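PDB 4GBA: DCN1-like protein 3 from Homo sapiens, which contributes to neddylation of all cullins by transferring NEDD8 from N-terminally acetylated E2 enzymes to cullin-RBX complexes, and at the cell membrane can promote or inhibit it. Local coordinates for residues E29-C32 and N33-V37; D74-D77 and G78-R82; D188-V191 and E192-M195. One frame throughout, in Å; residues are numbered along the deposited sequence.

How the contacts relate
Following the chain from its N terminus, the three contacts come in series, and none nests in or crosses another. Each is local, made within one helix or at its end, so none closes a long loop. Contact 1 ends helix 25-34 in a Schellman turn, and contact 2 caps the start of helix 76-89. Their centres lie about 12 Å apart and they touch, through Asp34 and Leu35 against Ile76, Ile79 and Cys80, so one helix finishes where another begins. Contact 3, in helix 185-199, lies on the opposite side of the chain's centre, its own centre about 40 Å from that of contact 1, and joins the last helix to helix 138-147 within the DCUN1 (PONY) domain.

Contact 1. Residues E29-C32 and N33-V37; sequences ERFC and NDLCV
The last turn of helix 25-34 and the Schellman motif that ends it bring Arg30 against Asn33, Phe31 against Leu35 and Cys32 against Val37. On the outer side Glu29 and Arg30 make a side-on, two-nitrogen salt bridge: Arg30 NE reaches Glu29 OE1 at 2.8 Å, and Arg30 NH2 donates to the syn lone pair of Glu29 OE2 at 2.9 Å. Glu29 CG stands anti to the backbone N (chi1 -177°) and the chain bends at chi2, which brings the carboxylate to the edge of the guanidinium, in its plane. The Asn33 amide then stacks over one guanidinium face, the two planes 15° apart, with Arg30 NH1 3.4 Å from Asn33 ND2. Two donors cannot bond to each other, so this is a stack of flat groups. With an alanine in place of Glu29, the guanidinium is likely to lose its paired carboxylate and be freer to turn off the Asn33 amide. On the inner side Leu35 CD1 covers one face of the Phe31 ring in a CH-pi contact, 3.9 Å from the centroid; a branched apolar tip and a flat ring suit this buried place. Cys36 is the first residue to leave helical torsions; its positive phi (63°) turns the chain so that Val37 N bonds to Cys32 O at 3.0 Å and Cys36 N to Asn33 O at 2.8 Å. Val37 CG1 comes to 4.2 Å from Cys32 CB. Around the helix, Tyr15 meets the Phe31 ring edge-to-face and its OH bonds to Asp34 OD2, while Glu29 packs on an apolar side chain of the bound peptide. Phe31 and Leu35 lie against Leu47 of helix 42-50, Val37 against Val44, and the Phe31-Leu35 side also faces Ile76 and Ile79 of helix 76-89.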
ATOM      1  N   GLU A  29     -10.867  -3.201  12.725  1.00 35.49           N
ATOM      2  CA  GLU A  29     -11.173  -1.831  13.146  1.00 35.12           C
ATOM      3  C   GLU A  29     -10.889  -1.656  14.652  1.00 31.74           C
ATOM      4  O   GLU A  29     -10.198  -0.721  15.056  1.00 36.75           O
ATOM      5  CB  GLU A  29     -12.624  -1.453  12.752  1.00 33.83           C
ATOM      6  CG  GLU A  29     -13.047  -0.016  13.084  1.00 33.80           C
ATOM      7  CD  GLU A  29     -13.279   0.221  14.582  1.00 34.10           C
ATOM      8  OE1 GLU A  29     -13.914  -0.633  15.239  1.00 33.97           O
ATOM      9  OE2 GLU A  29     -12.821   1.258  15.106  1.00 33.69           O
ATOM     10  N   ARG A  30     -11.395  -2.566  15.480  1.00 33.17           N
ATOM     11  CA  ARG A  30     -11.057  -2.575  16.917  1.00 34.25           C
ATOM     12  C   ARG A  30      -9.544  -2.728  17.156  1.00 35.64           C
ATOM     13  O   ARG A  30      -8.965  -2.081  18.034  1.00 34.55           O
ATOM     14  CB  ARG A  30     -11.810  -3.697  17.642  1.00 34.06           C
ATOM     15  CG  ARG A  30     -13.331  -3.511  17.716  1.00 36.37           C
ATOM     16  CD  ARG A  30     -13.751  -2.331  18.628  1.00 35.92           C
ATOM     17  NE  ARG A  30     -13.587  -1.027  17.980  1.00 37.03           N
ATOM     18  CZ  ARG A  30     -13.566   0.139  18.626  1.00 40.15           C
ATOM     19  NH1 ARG A  30     -13.699   0.173  19.949  1.00 29.62           N
ATOM     20  NH2 ARG A  30     -13.400   1.272  17.948  1.00 35.54           N
ATOM     21  N   PHE A  31      -8.913  -3.597  16.373  1.00 34.67           N
ATOM     22  CA  PHE A  31      -7.472  -3.823  16.465  1.00 34.00           C
ATOM     23  C   PHE A  31      -6.677  -2.531  16.201  1.00 31.50           C
ATOM     24  O   PHE A  31      -5.804  -2.175  16.981  1.00 37.08           O
ATOM     25  CB  PHE A  31      -7.077  -4.979  15.529  1.00 34.86           C
ATOM     26  CG  PHE A  31      -5.609  -5.284  15.491  1.00 35.39           C
ATOM     27  CD1 PHE A  31      -4.960  -5.807  16.598  1.00 36.60           C
ATOM     28  CD2 PHE A  31      -4.883  -5.099  14.327  1.00 35.73           C
ATOM     29  CE1 PHE A  31      -3.603  -6.108  16.556  1.00 36.65           C
ATOM     30  CE2 PHE A  31      -3.523  -5.412  14.281  1.00 37.72           C
ATOM     31  CZ  PHE A  31      -2.889  -5.918  15.397  1.00 32.07           C
ATOM     32  N   CYS A  32      -6.996  -1.811  15.131  1.00 35.04           N
ATOM     33  CA  CYS A  32      -6.368  -0.504  14.875  1.00 34.36           C
ATOM     34  C   CYS A  32      -6.719   0.525  15.948  1.00 34.78           C
ATOM     35  O   CYS A  32      -5.885   1.360  16.331  1.00 31.87           O
ATOM     36  CB  CYS A  32      -6.764   0.044  13.496  1.00 31.67           C
ATOM     37  SG  CYS A  32      -6.221  -1.000  12.112  1.00 34.31           S
ATOM     38  N   ASN A  33      -7.958   0.481  16.420  1.00 32.21           N
ATOM     39  CA  ASN A  33      -8.345   1.375  17.502  1.00 33.05           C
ATOM     40  C   ASN A  33      -7.480   1.154  18.752  1.00 32.51           C
ATOM     41  O   ASN A  33      -6.950   2.109  19.313  1.00 34.84           O
ATOM     42  CB  ASN A  33      -9.834   1.244  17.828  1.00 33.04           C
ATOM     43  CG  ASN A  33     -10.262   2.170  18.951  1.00 34.13           C
ATOM     44  OD1 ASN A  33     -10.262   3.386  18.798  1.00 32.97           O
ATOM     45  ND2 ASN A  33     -10.629   1.596  20.084  1.00 35.01           N
ATOM     46  N   ASP A  34      -7.318  -0.100  19.166  1.00 31.89           N
ATOM     47  CA  ASP A  34      -6.457  -0.412  20.308  1.00 33.13           C
ATOM     48  C   ASP A  34      -5.002   0.001  20.090  1.00 33.99           C
ATOM     49  O   ASP A  34      -4.344   0.475  21.007  1.00 36.29           O
ATOM     50  CB  ASP A  34      -6.542  -1.889  20.660  1.00 35.02           C
ATOM     51  CG  ASP A  34      -7.887  -2.267  21.246  1.00 37.85           C
ATOM     52  OD1 ASP A  34      -8.608  -1.359  21.714  1.00 45.42           O
ATOM     53  OD2 ASP A  34      -8.219  -3.466  21.252  1.00 38.99           O
ATOM     54  N   LEU A  35      -4.503  -0.176  18.871  1.00 34.87           N
ATOM     55  CA  LEU A  35      -3.168   0.304  18.516  1.00 31.81           C
ATOM     56  C   LEU A  35      -3.087   1.829  18.478  1.00 32.84           C
ATOM     57  O   LEU A  35      -1.999   2.383  18.354  1.00 30.16           O
ATOM     58  CB  LEU A  35      -2.746  -0.261  17.167  1.00 29.08           C
ATOM     59  CG  LEU A  35      -2.560  -1.773  17.077  1.00 33.18           C
ATOM     60  CD1 LEU A  35      -2.416  -2.173  15.627  1.00 32.78           C
ATOM     61  CD2 LEU A  35      -1.347  -2.234  17.883  1.00 32.57           C
ATOM     62  N   CYS A  36      -4.242   2.500  18.547  1.00 33.81           N
ATOM     63  CA  CYS A  36      -4.293   3.958  18.499  1.00 28.79           C
ATOM     64  C   CYS A  36      -3.772   4.472  17.183  1.00 30.87           C
ATOM     65  O   CYS A  36      -3.022   5.453  17.119  1.00 31.21           O
ATOM     66  CB  CYS A  36      -3.480   4.546  19.645  1.00 33.17           C
ATOM     67  SG  CYS A  36      -4.298   4.259  21.209  1.00 38.94           S
ATOM     68  N   VAL A  37      -4.207   3.806  16.124  1.00 31.35           N
ATOM     69  CA  VAL A  37      -3.689   4.042  14.792  1.00 33.10           C
ATOM     70  C   VAL A  37      -4.878   4.211  13.840  1.00 33.45           C
ATOM     71  O   VAL A  37      -5.861   3.473  13.931  1.00 32.42           O
ATOM     72  CB  VAL A  37      -2.747   2.845  14.396  1.00 32.02           C
ATOM     73  CG1 VAL A  37      -3.164   2.178  13.119  1.00 31.23           C
ATOM     74  CG2 VAL A  37      -1.291   3.293  14.358  1.00 36.29           C
TER

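Contact 2. Residues D74-D77 and G78-R82; sequences DSID and GICAR
Ser75 is the N-cap of helix 76-89, and its hydroxyl closes the first turn onto Gly78. Ser75 OG accepts the Gly78 N-H at 2.8 Å with an N-H...O angle of 150°, supplying a side-chain oxygen to an amide for which the helix has no preceding carbonyl. A serine suits the place because its hydroxyl sits one bond from CB: with OG between the backbone N and the carbonyl carbon (chi1 82°), the short arm reaches forward to the Gly78 amide. Since Gly78 has no side chain to return a bond to the Ser75 amide, this is a single cap and not a capping box. Glycine also fits sterically, for a CB there would probably crowd Ser75 OG. Regular helix bonding starts at once, with Ile79 N on Ser75 O at 3.0 Å, followed by Cys80 N on Ile76 O at 3.1 Å. Ile79 lies along the cap carbonyl, its CG1 3.3 Å from Ser75 O and its CD1 3.5 Å from the same oxygen. Ile76 and Ile79 suit the inward side of the turn, where Ile76 meets Leu11 of helix 7-13 and Ile79 meets Ala73. Just before the cap, Asp74 makes a salt bridge with Arg7. Cys80 SG, one turn on, stands 4.5 Å from the Ile76 CG2 methyl.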
ATOM      1  N   ASP A  74       3.195 -10.285  21.486  1.00 34.00           N
ATOM      2  CA  ASP A  74       1.995 -11.045  21.791  1.00 36.90           C
ATOM      3  C   ASP A  74       0.976 -10.103  22.457  1.00 37.36           C
ATOM      4  O   ASP A  74       0.037 -10.538  23.131  1.00 37.78           O
ATOM      5  CB  ASP A  74       2.314 -12.255  22.671  1.00 35.06           C
ATOM      6  CG  ASP A  74       2.895 -11.861  24.028  1.00 36.33           C
ATOM      7  OD1 ASP A  74       2.978 -10.647  24.343  1.00 35.57           O
ATOM      8  OD2 ASP A  74       3.241 -12.778  24.807  1.00 44.06           O
ATOM      9  N   SER A  75       1.172  -8.805  22.258  1.00 33.65           N
ATOM     10  CA  SER A  75       0.308  -7.819  22.898  1.00 36.07           C
ATOM     11  C   SER A  75       0.213  -6.528  22.096  1.00 33.83           C
ATOM     12  O   SER A  75       1.093  -6.220  21.285  1.00 34.51           O
ATOM     13  CB  SER A  75       0.825  -7.493  24.301  1.00 31.18           C
ATOM     14  OG  SER A  75       1.875  -6.545  24.217  1.00 30.70           O
ATOM     15  N   ILE A  76      -0.852  -5.776  22.352  1.00 33.13           N
ATOM     16  CA  ILE A  76      -1.068  -4.471  21.742  1.00 32.68           C
ATOM     17  C   ILE A  76       0.106  -3.528  22.017  1.00 35.67           C
ATOM     18  O   ILE A  76       0.602  -2.836  21.111  1.00 33.41           O
ATOM     19  CB  ILE A  76      -2.384  -3.829  22.261  1.00 32.17           C
ATOM     20  CG1 ILE A  76      -3.594  -4.572  21.700  1.00 31.08           C
ATOM     21  CG2 ILE A  76      -2.446  -2.363  21.886  1.00 32.07           C
ATOM     22  CD1 ILE A  76      -3.692  -4.505  20.164  1.00 33.74           C
ATOM     23  N   ASP A  77       0.552  -3.506  23.273  1.00 34.44           N
ATOM     24  CA  ASP A  77       1.680  -2.665  23.661  1.00 35.18           C
ATOM     25  C   ASP A  77       2.995  -3.115  23.040  1.00 35.00           C
ATOM     26  O   ASP A  77       3.846  -2.288  22.719  1.00 36.82           O
ATOM     27  CB  ASP A  77       1.800  -2.572  25.184  1.00 41.30           C
ATOM     28  CG  ASP A  77       1.025  -1.390  25.757  1.00 44.01           C
ATOM     29  OD1 ASP A  77       0.052  -0.927  25.115  1.00 48.05           O
ATOM     30  OD2 ASP A  77       1.400  -0.919  26.844  1.00 50.33           O
ATOM     31  N   GLY A  78       3.147  -4.422  22.854  1.00 32.44           N
ATOM     32  CA  GLY A  78       4.334  -4.961  22.220  1.00 34.97           C
ATOM     33  C   GLY A  78       4.415  -4.571  20.757  0.73 34.67           C
ATOM     34  O   GLY A  78       5.478  -4.195  20.273  1.00 35.27           O
ATOM     35  N   ILE A  79       3.291  -4.669  20.050  1.00 33.80           N
ATOM     36  CA  ILE A  79       3.231  -4.254  18.654  1.00 28.60           C
ATOM     37  C   ILE A  79       3.576  -2.776  18.502  1.00 33.75           C
ATOM     38  O   ILE A  79       4.415  -2.417  17.679  1.00 34.33           O
ATOM     39  CB  ILE A  79       1.849  -4.556  18.019  1.00 32.96           C
ATOM     40  CG1 ILE A  79       1.608  -6.064  17.979  1.00 29.92           C
ATOM     41  CG2 ILE A  79       1.780  -3.991  16.603  1.00 31.88           C
ATOM     42  CD1 ILE A  79       0.191  -6.476  17.917  1.00 28.59           C
ATOM     43  N   CYS A  80       2.948  -1.916  19.303  1.00 32.75           N
ATOM     44  CA  CYS A  80       3.222  -0.480  19.214  1.00 36.17           C
ATOM     45  C   CYS A  80       4.701  -0.181  19.410  1.00 35.82           C
ATOM     46  O   CYS A  80       5.256   0.676  18.732  1.00 38.46           O
ATOM     47  CB  CYS A  80       2.381   0.329  20.215  1.00 36.42           C
ATOM     48  SG  CYS A  80       0.605   0.256  19.891  1.00 42.08           S
ATOM     49  N   ALA A  81       5.335  -0.897  20.331  1.00 32.63           N
ATOM     50  CA  ALA A  81       6.750  -0.695  20.610  1.00 34.03           C
ATOM     51  C   ALA A  81       7.644  -1.008  19.398  1.00 36.70           C
ATOM     52  O   ALA A  81       8.744  -0.457  19.276  1.00 35.12           O
ATOM     53  CB  ALA A  81       7.169  -1.523  21.809  1.00 36.47           C
ATOM     54  N   ARG A  82       7.169  -1.880  18.503  1.00 33.14           N
ATOM     55  CA  ARG A  82       7.939  -2.256  17.317  1.00 35.63           C
ATOM     56  C   ARG A  82       7.846  -1.226  16.201  1.00 39.05           C
ATOM     57  O   ARG A  82       8.702  -1.203  15.313  1.00 40.85           O
ATOM     58  CB  ARG A  82       7.493  -3.613  16.768  1.00 31.42           C
ATOM     59  CG  ARG A  82       7.575  -4.761  17.761  1.00 33.06           C
ATOM     60  CD  ARG A  82       8.938  -4.860  18.426  1.00 29.81           C
ATOM     61  NE  ARG A  82       9.005  -6.040  19.287  1.00 32.10           N
ATOM     62  CZ  ARG A  82       9.930  -6.247  20.219  1.00 31.10           C
ATOM     63  NH1 ARG A  82      10.893  -5.354  20.435  1.00 27.47           N
ATOM     64  NH2 ARG A  82       9.878  -7.350  20.945  1.00 31.87           N
TER

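Contact 3. Residues D188-V191 and E192-M195; sequences DTFV and EWEM
Glu194 sets its CB over one face of the Phe190 ring, one turn earlier in helix 185-199. This CB lies 3.2 Å from Phe190 O, the carbonyl that also accepts Glu194 N at 2.7 Å, and 4.1 Å from Phe190 CE1, above the ring plane and offset toward the rim. From CB the chain runs alongside the ring: CG is anti to the backbone N (chi1 170°), and a bend at chi2 leaves the carboxylate plane 16° from that of the ring. At the tip, OE2 is salt-bridged to Arg197 and Arg198, which probably balance its charge, so a glutamate suits this position twice, with its CB for the ring and its carboxylate for the arginines. Trp193 approaches the same phenylalanine from another direction, its CE3 4.2 Å from Phe190 CD1. Both aromatics continue into helix 138-147, Phe190 meeting Trp141 and Phe144 edge-to-face, and Trp193 meeting Phe144 likewise while its NE1 donates to Glu147. Val191, itself buried, has its CG1 4.5 Å from Met195 CG and beside Glu192 OE2, at 3.7 Å. Glu192 folds back over the turn, its CG 3.2 Å from Asp188 O. This brings Glu192 OE2 to 4.3 Å from Asp188 OD1, two like charges close together. In this turn the rings of Phe190 and Trp193 thus face helix 138-147, while Asp188 and Glu192 lie together away from them, where the pair may repel and raise each other's pKa.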
ATOM      1  N   ASP A 188       4.005   7.918 -20.668  1.00 42.71           N
ATOM      2  CA  ASP A 188       4.098   8.923 -21.731  1.00 45.70           C
ATOM      3  C   ASP A 188       2.901   9.881 -21.711  1.00 44.51           C
ATOM      4  O   ASP A 188       3.061  11.098 -21.845  1.00 42.88           O
ATOM      5  CB  ASP A 188       4.232   8.274 -23.117  1.00 42.91           C
ATOM      6  CG  ASP A 188       4.835   9.230 -24.152  1.00 53.75           C
ATOM      7  OD1 ASP A 188       5.881   9.865 -23.857  1.00 53.02           O
ATOM      8  OD2 ASP A 188       4.264   9.363 -25.258  1.00 58.71           O
ATOM      9  N   THR A 189       1.706   9.319 -21.547  1.00 40.87           N
ATOM     10  CA  THR A 189       0.496  10.112 -21.371  1.00 41.93           C
ATOM     11  C   THR A 189       0.677  11.131 -20.244  1.00 45.91           C
ATOM     12  O   THR A 189       0.177  12.261 -20.315  1.00 48.53           O
ATOM     13  CB  THR A 189      -0.709   9.215 -21.026  1.00 40.88           C
ATOM     14  OG1 THR A 189      -0.878   8.219 -22.040  1.00 38.32           O
ATOM     15  CG2 THR A 189      -1.977  10.042 -20.904  1.00 42.93           C
ATOM     16  N   PHE A 190       1.392  10.715 -19.202  1.00 44.19           N
ATOM     17  CA  PHE A 190       1.621  11.553 -18.039  1.00 46.81           C
ATOM     18  C   PHE A 190       2.635  12.634 -18.344  1.00 45.15           C
ATOM     19  O   PHE A 190       2.461  13.781 -17.961  1.00 48.27           O
ATOM     20  CB  PHE A 190       2.111  10.717 -16.847  1.00 45.28           C
ATOM     21  CG  PHE A 190       2.849  11.523 -15.814  1.00 43.43           C
ATOM     22  CD1 PHE A 190       2.162  12.390 -14.970  1.00 45.48           C
ATOM     23  CD2 PHE A 190       4.229  11.425 -15.693  1.00 43.25           C
ATOM     24  CE1 PHE A 190       2.840  13.149 -14.017  1.00 46.54           C
ATOM     25  CE2 PHE A 190       4.917  12.179 -14.740  1.00 45.27           C
ATOM     26  CZ  PHE A 190       4.219  13.043 -13.901  1.00 45.84           C
ATOM     27  N   VAL A 191       3.710  12.265 -19.020  1.00 45.31           N
ATOM     28  CA  VAL A 191       4.734  13.240 -19.343  1.00 47.87           C
ATOM     29  C   VAL A 191       4.152  14.368 -20.203  1.00 51.95           C
ATOM     30  O   VAL A 191       4.463  15.541 -19.996  1.00 51.37           O
ATOM     31  CB  VAL A 191       5.953  12.576 -20.004  1.00 47.23           C
ATOM     32  CG1 VAL A 191       6.822  13.612 -20.694  1.00 47.52           C
ATOM     33  CG2 VAL A 191       6.758  11.805 -18.953  1.00 43.42           C
ATOM     34  N   GLU A 192       3.292  14.010 -21.152  1.00 50.25           N
ATOM     35  CA  GLU A 192       2.632  15.008 -21.989  1.00 55.53           C
ATOM     36  C   GLU A 192       1.772  15.912 -21.115  1.00 56.75           C
ATOM     37  O   GLU A 192       1.952  17.134 -21.097  1.00 52.45           O
ATOM     38  CB  GLU A 192       1.777  14.351 -23.087  1.00 54.01           C
ATOM     39  CG  GLU A 192       2.532  13.354 -23.989  1.00 59.55           C
ATOM     40  CD  GLU A 192       3.849  13.910 -24.553  1.00 68.84           C
ATOM     41  OE1 GLU A 192       3.917  14.176 -25.777  1.00 70.62           O
ATOM     42  OE2 GLU A 192       4.826  14.068 -23.778  1.00 66.87           O
ATOM     43  N   TRP A 193       0.844  15.294 -20.387  1.00 53.13           N
ATOM     44  CA  TRP A 193      -0.006  16.007 -19.442  1.00 52.47           C
ATOM     45  C   TRP A 193       0.792  16.926 -18.518  1.00 53.51           C
ATOM     46  O   TRP A 193       0.346  18.019 -18.173  1.00 57.95           O
ATOM     47  CB  TRP A 193      -0.799  15.005 -18.614  1.00 49.37           C
ATOM     48  CG  TRP A 193      -1.672  15.624 -17.540  1.00 57.02           C
ATOM     49  CD1 TRP A 193      -3.009  15.915 -17.633  1.00 54.07           C
ATOM     50  CD2 TRP A 193      -1.276  16.000 -16.207  1.00 54.15           C
ATOM     51  NE1 TRP A 193      -3.463  16.450 -16.449  1.00 57.33           N
ATOM     52  CE2 TRP A 193      -2.417  16.513 -15.554  1.00 57.09           C
ATOM     53  CE3 TRP A 193      -0.064  15.955 -15.499  1.00 55.00           C
ATOM     54  CZ2 TRP A 193      -2.388  16.977 -14.236  1.00 56.75           C
ATOM     55  CZ3 TRP A 193      -0.034  16.422 -14.188  1.00 53.41           C
ATOM     56  CH2 TRP A 193      -1.186  16.923 -13.571  1.00 54.04           C
ATOM     57  N   GLU A 194       1.976  16.478 -18.125  1.00 52.93           N
ATOM     58  CA  GLU A 194       2.799  17.229 -17.192  1.00 55.44           C
ATOM     59  C   GLU A 194       3.554  18.360 -17.888  1.00 62.62           C
ATOM     60  O   GLU A 194       3.871  19.379 -17.266  1.00 65.47           O
ATOM     61  CB  GLU A 194       3.767  16.299 -16.462  1.00 50.36           C
ATOM     62  CG  GLU A 194       4.827  17.020 -15.649  1.00 54.93           C
ATOM     63  CD  GLU A 194       4.250  17.781 -14.463  1.00 58.75           C
ATOM     64  OE1 GLU A 194       3.017  17.707 -14.253  1.00 57.61           O
ATOM     65  OE2 GLU A 194       5.028  18.447 -13.741  1.00 55.85           O
ATOM     66  N   MET A 195       3.851  18.178 -19.172  1.00 61.52           N
ATOM     67  CA  MET A 195       4.390  19.270 -19.989  1.00 65.55           C
ATOM     68  C   MET A 195       3.338  20.365 -20.180  1.00 62.94           C
ATOM     69  O   MET A 195       3.635  21.553 -20.076  1.00 64.86           O
ATOM     70  CB  MET A 195       4.872  18.761 -21.357  1.00 66.04           C
ATOM     71  CG  MET A 195       6.166  17.973 -21.297  1.00 59.57           C
ATOM     72  SD  MET A 195       7.336  18.763 -20.173  1.00 78.02           S
ATOM     73  CE  MET A 195       8.207  19.896 -21.257  1.00 67.42           C
TER